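Local coordinates for protein methyltransferase (PDB 2B78) that is probably an S-adenosylmethionine-dependent methyltransferase that may act on RNA, although its substrate has not been established, at residues V306-L318 against M336-F349. Numbering follows the deposited sequence.
Sequences VSKDYHKLIRQGL and MTVSQFKKQIEKGF
Gln344 sends CG out anti to its carbonyl carbon and then bends at chi2 (-66°), which folds its amide into the kink of helix 306-318, while His311, its ring carried between backbone N and carbonyl carbon (chi1 69°), meets it there. Gln344 OE1 accepts from His311 N at 3.0 Å and, over a longer distance, from His311 ND1 at 3.3 Å, both donors on the same face of the amide. The first bond serves a backbone N-H that the kink leaves without its bond to the preceding turn. A water joins Gln344 NE2, Lys308 O and Lys347 NZ, and the extended Lys347 lays CE over the imidazole face, 3.7 Å from the His311 ring centroid. Deeper in, Phe341 drives its edge into the Tyr310 face, Phe341 CE1 to Tyr310 CZ 3.5 Å, in a T-shaped stack. Gly348 brings the helices closest, its CA 3.3 Å from His311 O; beyond it Leu318 CD1 sits over the Phe349 ring. The helices cross at -41° and pack side by side on the Rossmann-like methyltransferase sheet: Tyr310 OH bonds Ser330 O of strand 325-331, which links the two helices, Ile345 rests on strand 379-384, and Leu313 leans on helix 272-281.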
loop_
_atom_site.group_PDB
_atom_site.type_symbol
_atom_site.label_atom_id
_atom_site.label_comp_id
_atom_site.label_asym_id
_atom_site.label_seq_id
_atom_site.Cartn_x
_atom_site.Cartn_y
_atom_site.Cartn_z
ATOM N N VAL A 306 1.630 -15.290 -0.065
ATOM C CA VAL A 306 0.206 -15.129 -0.331
ATOM C C VAL A 306 -0.257 -16.022 -1.475
ATOM O O VAL A 306 -1.210 -16.792 -1.339
ATOM C CB VAL A 306 -0.127 -13.663 -0.689
ATOM C CG1 VAL A 306 -1.581 -13.543 -1.135
ATOM C CG2 VAL A 306 0.130 -12.774 0.520
ATOM N N SER A 307 0.433 -15.912 -2.603
ATOM C CA SER A 307 0.095 -16.679 -3.788
ATOM C C SER A 307 -0.016 -18.173 -3.527
ATOM O O SER A 307 -0.799 -18.857 -4.186
ATOM C CB SER A 307 1.136 -16.432 -4.884
ATOM O OG SER A 307 2.420 -16.875 -4.472
ATOM N N LYS A 308 0.742 -18.677 -2.555
ATOM C CA LYS A 308 0.729 -20.108 -2.265
ATOM C C LYS A 308 0.045 -20.591 -0.986
ATOM O O LYS A 308 -0.624 -21.624 -1.001
ATOM C CB LYS A 308 2.164 -20.651 -2.272
ATOM C CG LYS A 308 2.741 -20.950 -3.650
ATOM C CD LYS A 308 2.732 -19.740 -4.577
ATOM C CE LYS A 308 3.305 -20.101 -5.942
ATOM N NZ LYS A 308 3.258 -18.964 -6.906
ATOM N N ASP A 309 0.204 -19.859 0.113
ATOM C CA ASP A 309 -0.364 -20.303 1.386
ATOM C C ASP A 309 -1.540 -19.529 1.968
ATOM O O ASP A 309 -1.991 -19.833 3.078
ATOM C CB ASP A 309 0.738 -20.360 2.450
ATOM C CG ASP A 309 1.955 -21.139 1.999
ATOM O OD1 ASP A 309 1.788 -22.125 1.257
ATOM O OD2 ASP A 309 3.080 -20.766 2.405
ATOM N N TYR A 310 -2.056 -18.539 1.254
ATOM C CA TYR A 310 -3.171 -17.783 1.814
ATOM C C TYR A 310 -4.345 -18.691 2.206
ATOM O O TYR A 310 -5.008 -18.450 3.223
ATOM C CB TYR A 310 -3.641 -16.703 0.832
ATOM C CG TYR A 310 -4.283 -15.515 1.525
ATOM C CD1 TYR A 310 -3.553 -14.350 1.783
ATOM C CD2 TYR A 310 -5.598 -15.578 1.974
ATOM C CE1 TYR A 310 -4.131 -13.275 2.478
ATOM C CE2 TYR A 310 -6.179 -14.519 2.666
ATOM C CZ TYR A 310 -5.442 -13.374 2.913
ATOM O OH TYR A 310 -6.026 -12.334 3.598
ATOM N N HIS A 311 -4.593 -19.746 1.432
ATOM C CA HIS A 311 -5.715 -20.643 1.730
ATOM C C HIS A 311 -5.627 -21.230 3.133
ATOM O O HIS A 311 -6.643 -21.599 3.727
ATOM C CB HIS A 311 -5.809 -21.785 0.699
ATOM C CG HIS A 311 -4.681 -22.776 0.771
ATOM N ND1 HIS A 311 -3.411 -22.501 0.308
ATOM C CD2 HIS A 311 -4.630 -24.030 1.283
ATOM C CE1 HIS A 311 -2.626 -23.540 0.535
ATOM N NE2 HIS A 311 -3.341 -24.481 1.125
ATOM N N LYS A 312 -4.416 -21.313 3.670
ATOM C CA LYS A 312 -4.233 -21.868 5.007
ATOM C C LYS A 312 -4.734 -20.906 6.078
ATOM O O LYS A 312 -5.248 -21.334 7.117
ATOM C CB LYS A 312 -2.758 -22.173 5.244
ATOM C CG LYS A 312 -2.219 -23.290 4.367
ATOM C CD LYS A 312 -0.732 -23.493 4.613
ATOM C CE LYS A 312 -0.472 -23.905 6.049
ATOM N NZ LYS A 312 0.961 -24.255 6.254
ATOM N N LEU A 313 -4.580 -19.605 5.834
ATOM C CA LEU A 313 -5.033 -18.605 6.798
ATOM C C LEU A 313 -6.557 -18.635 6.864
ATOM O O LEU A 313 -7.148 -18.548 7.939
ATOM C CB LEU A 313 -4.562 -17.209 6.383
ATOM C CG LEU A 313 -3.052 -17.068 6.210
ATOM C CD1 LEU A 313 -2.729 -15.646 5.747
ATOM C CD2 LEU A 313 -2.340 -17.394 7.519
ATOM N N ILE A 314 -7.189 -18.761 5.704
ATOM C CA ILE A 314 -8.639 -18.819 5.625
ATOM C C ILE A 314 -9.175 -20.094 6.271
ATOM O O ILE A 314 -10.134 -20.050 7.046
ATOM C CB ILE A 314 -9.105 -18.766 4.152
ATOM C CG1 ILE A 314 -8.799 -17.386 3.558
ATOM C CG2 ILE A 314 -10.596 -19.070 4.060
ATOM C CD1 ILE A 314 -9.648 -16.252 4.142
ATOM N N ARG A 315 -8.546 -21.225 5.959
ATOM C CA ARG A 315 -8.964 -22.519 6.498
ATOM C C ARG A 315 -8.894 -22.539 8.015
ATOM O O ARG A 315 -9.871 -22.876 8.690
ATOM C CB ARG A 315 -8.092 -23.646 5.935
ATOM C CG ARG A 315 -8.500 -25.059 6.404
ATOM C CD ARG A 315 -7.664 -26.160 5.748
ATOM N NE ARG A 315 -7.799 -26.165 4.293
ATOM C CZ ARG A 315 -6.929 -25.616 3.450
ATOM N NH1 ARG A 315 -5.832 -25.011 3.908
ATOM N NH2 ARG A 315 -7.161 -25.662 2.144
ATOM N N GLN A 316 -7.736 -22.184 8.553
ATOM C CA GLN A 316 -7.564 -22.186 9.993
ATOM C C GLN A 316 -8.361 -21.084 10.688
ATOM O O GLN A 316 -8.822 -21.264 11.816
ATOM C CB GLN A 316 -6.074 -22.121 10.319
ATOM C CG GLN A 316 -5.360 -23.406 9.884
ATOM C CD GLN A 316 -3.945 -23.518 10.415
ATOM O OE1 GLN A 316 -3.674 -23.162 11.564
ATOM N NE2 GLN A 316 -3.039 -24.033 9.587
ATOM N N GLY A 317 -8.547 -19.957 10.011
ATOM C CA GLY A 317 -9.335 -18.884 10.589
ATOM C C GLY A 317 -10.779 -19.327 10.757
ATOM O O GLY A 317 -11.425 -19.032 11.768
ATOM N N LEU A 318 -11.295 -20.044 9.761
ATOM C CA LEU A 318 -12.664 -20.535 9.805
ATOM C C LEU A 318 -12.897 -21.450 10.996
ATOM O O LEU A 318 -14.009 -21.520 11.516
ATOM C CB LEU A 318 -13.000 -21.282 8.515
ATOM C CG LEU A 318 -13.216 -20.373 7.309
ATOM C CD1 LEU A 318 -13.316 -21.193 6.037
ATOM C CD2 LEU A 318 -14.479 -19.565 7.526
ATOM N N MET A 336 -0.383 -10.755 -7.221
ATOM C CA MET A 336 -1.615 -11.547 -7.242
ATOM C C MET A 336 -2.797 -10.779 -7.829
ATOM O O MET A 336 -3.052 -9.633 -7.455
ATOM C CB MET A 336 -1.999 -12.011 -5.833
ATOM C CG MET A 336 -1.514 -13.405 -5.458
ATOM S SD MET A 336 -2.699 -14.212 -4.354
ATOM C CE MET A 336 -3.195 -15.609 -5.350
ATOM N N THR A 337 -3.524 -11.408 -8.749
ATOM C CA THR A 337 -4.686 -10.757 -9.333
ATOM C C THR A 337 -5.859 -10.951 -8.376
ATOM O O THR A 337 -5.787 -11.748 -7.430
ATOM C CB THR A 337 -5.078 -11.369 -10.700
ATOM O OG1 THR A 337 -5.487 -12.732 -10.515
ATOM C CG2 THR A 337 -3.904 -11.326 -11.667
ATOM N N VAL A 338 -6.938 -10.218 -8.627
ATOM C CA VAL A 338 -8.134 -10.324 -7.808
ATOM C C VAL A 338 -8.668 -11.753 -7.889
ATOM O O VAL A 338 -9.074 -12.320 -6.880
ATOM C CB VAL A 338 -9.231 -9.350 -8.293
ATOM C CG1 VAL A 338 -10.584 -9.740 -7.708
ATOM C CG2 VAL A 338 -8.871 -7.928 -7.894
ATOM N N SER A 339 -8.667 -12.329 -9.093
ATOM C CA SER A 339 -9.172 -13.687 -9.274
ATOM C C SER A 339 -8.269 -14.727 -8.613
ATOM O O SER A 339 -8.762 -15.700 -8.039
ATOM C CB SER A 339 -9.361 -14.004 -10.768
ATOM O OG SER A 339 -8.156 -13.864 -11.496
ATOM N N GLN A 340 -6.958 -14.534 -8.697
ATOM C CA GLN A 340 -6.009 -15.457 -8.066
ATOM C C GLN A 340 -6.212 -15.452 -6.559
ATOM O O GLN A 340 -6.116 -16.492 -5.897
ATOM C CB GLN A 340 -4.577 -15.033 -8.339
ATOM C CG GLN A 340 -3.981 -15.564 -9.620
ATOM C CD GLN A 340 -2.538 -15.138 -9.771
ATOM O OE1 GLN A 340 -2.234 -13.939 -9.840
ATOM N NE2 GLN A 340 -1.632 -16.113 -9.815
ATOM N N PHE A 341 -6.472 -14.263 -6.022
ATOM C CA PHE A 341 -6.685 -14.088 -4.594
ATOM C C PHE A 341 -7.975 -14.779 -4.199
ATOM O O PHE A 341 -8.013 -15.549 -3.236
ATOM C CB PHE A 341 -6.750 -12.591 -4.255
ATOM C CG PHE A 341 -6.823 -12.295 -2.774
ATOM C CD1 PHE A 341 -6.070 -13.028 -1.866
ATOM C CD2 PHE A 341 -7.636 -11.267 -2.297
ATOM C CE1 PHE A 341 -6.127 -12.747 -0.500
ATOM C CE2 PHE A 341 -7.699 -10.974 -0.935
ATOM C CZ PHE A 341 -6.941 -11.720 -0.032
ATOM N N LYS A 342 -9.033 -14.515 -4.958
ATOM C CA LYS A 342 -10.322 -15.125 -4.671
ATOM C C LYS A 342 -10.193 -16.649 -4.685
ATOM O O LYS A 342 -10.847 -17.333 -3.900
ATOM C CB LYS A 342 -11.347 -14.667 -5.702
ATOM C CG LYS A 342 -12.790 -14.890 -5.296
ATOM C CD LYS A 342 -13.706 -14.114 -6.228
ATOM C CE LYS A 342 -15.151 -14.181 -5.782
ATOM N NZ LYS A 342 -16.002 -13.323 -6.649
ATOM N N LYS A 343 -9.342 -17.174 -5.567
ATOM C CA LYS A 343 -9.131 -18.620 -5.677
ATOM C C LYS A 343 -8.461 -19.213 -4.442
ATOM O O LYS A 343 -8.717 -20.369 -4.078
ATOM C CB LYS A 343 -8.301 -18.954 -6.921
ATOM C CG LYS A 343 -9.099 -18.913 -8.233
ATOM C CD LYS A 343 -8.278 -19.483 -9.394
ATOM C CE LYS A 343 -9.081 -19.529 -10.693
ATOM N NZ LYS A 343 -9.453 -18.177 -11.200
ATOM N N GLN A 344 -7.604 -18.426 -3.801
ATOM C CA GLN A 344 -6.912 -18.859 -2.591
ATOM C C GLN A 344 -7.911 -18.905 -1.448
ATOM O O GLN A 344 -7.855 -19.787 -0.587
ATOM C CB GLN A 344 -5.787 -17.880 -2.257
ATOM C CG GLN A 344 -4.491 -18.195 -2.966
ATOM C CD GLN A 344 -3.912 -19.512 -2.490
ATOM O OE1 GLN A 344 -3.538 -19.647 -1.326
ATOM N NE2 GLN A 344 -3.848 -20.494 -3.384
ATOM N N ILE A 345 -8.829 -17.947 -1.441
ATOM C CA ILE A 345 -9.849 -17.891 -0.408
ATOM C C ILE A 345 -10.797 -19.081 -0.582
ATOM O O ILE A 345 -11.098 -19.794 0.385
ATOM C CB ILE A 345 -10.631 -16.556 -0.486
ATOM C CG1 ILE A 345 -9.678 -15.390 -0.190
ATOM C CG2 ILE A 345 -11.776 -16.564 0.507
ATOM C CD1 ILE A 345 -10.309 -14.017 -0.315
ATOM N N GLU A 346 -11.247 -19.308 -1.815
ATOM C CA GLU A 346 -12.142 -20.430 -2.092
ATOM C C GLU A 346 -11.504 -21.744 -1.666
ATOM O O GLU A 346 -12.179 -22.624 -1.130
ATOM C CB GLU A 346 -12.494 -20.490 -3.581
ATOM C CG GLU A 346 -13.388 -19.355 -4.027
ATOM C CD GLU A 346 -14.689 -19.318 -3.247
ATOM O OE1 GLU A 346 -15.564 -20.168 -3.512
ATOM O OE2 GLU A 346 -14.836 -18.449 -2.356
ATOM N N LYS A 347 -10.200 -21.865 -1.895
ATOM C CA LYS A 347 -9.461 -23.072 -1.543
ATOM C C LYS A 347 -9.524 -23.304 -0.033
ATOM O O LYS A 347 -9.699 -24.432 0.420
ATOM C CB LYS A 347 -8.001 -22.950 -2.003
ATOM C CG LYS A 347 -7.207 -24.244 -1.909
ATOM C CD LYS A 347 -5.791 -24.078 -2.444
ATOM C CE LYS A 347 -4.951 -25.338 -2.199
ATOM N NZ LYS A 347 -3.571 -25.224 -2.769
ATOM N N GLY A 348 -9.390 -22.231 0.741
ATOM C CA GLY A 348 -9.452 -22.359 2.189
ATOM C C GLY A 348 -10.837 -22.703 2.719
ATOM O O GLY A 348 -10.968 -23.409 3.723
ATOM N N PHE A 349 -11.877 -22.196 2.060
ATOM C CA PHE A 349 -13.250 -22.457 2.479
ATOM C C PHE A 349 -13.705 -23.880 2.204
ATOM O O PHE A 349 -14.590 -24.393 2.893
ATOM C CB PHE A 349 -14.222 -21.503 1.778
ATOM C CG PHE A 349 -14.537 -20.273 2.567
ATOM C CD1 PHE A 349 -15.494 -20.303 3.569
ATOM C CD2 PHE A 349 -13.865 -19.083 2.318
ATOM C CE1 PHE A 349 -15.779 -19.171 4.312
ATOM C CE2 PHE A 349 -14.146 -17.939 3.060
ATOM C CZ PHE A 349 -15.103 -17.986 4.058
HETATM O O HOH W 1 -2.102 -22.727 -3.314
#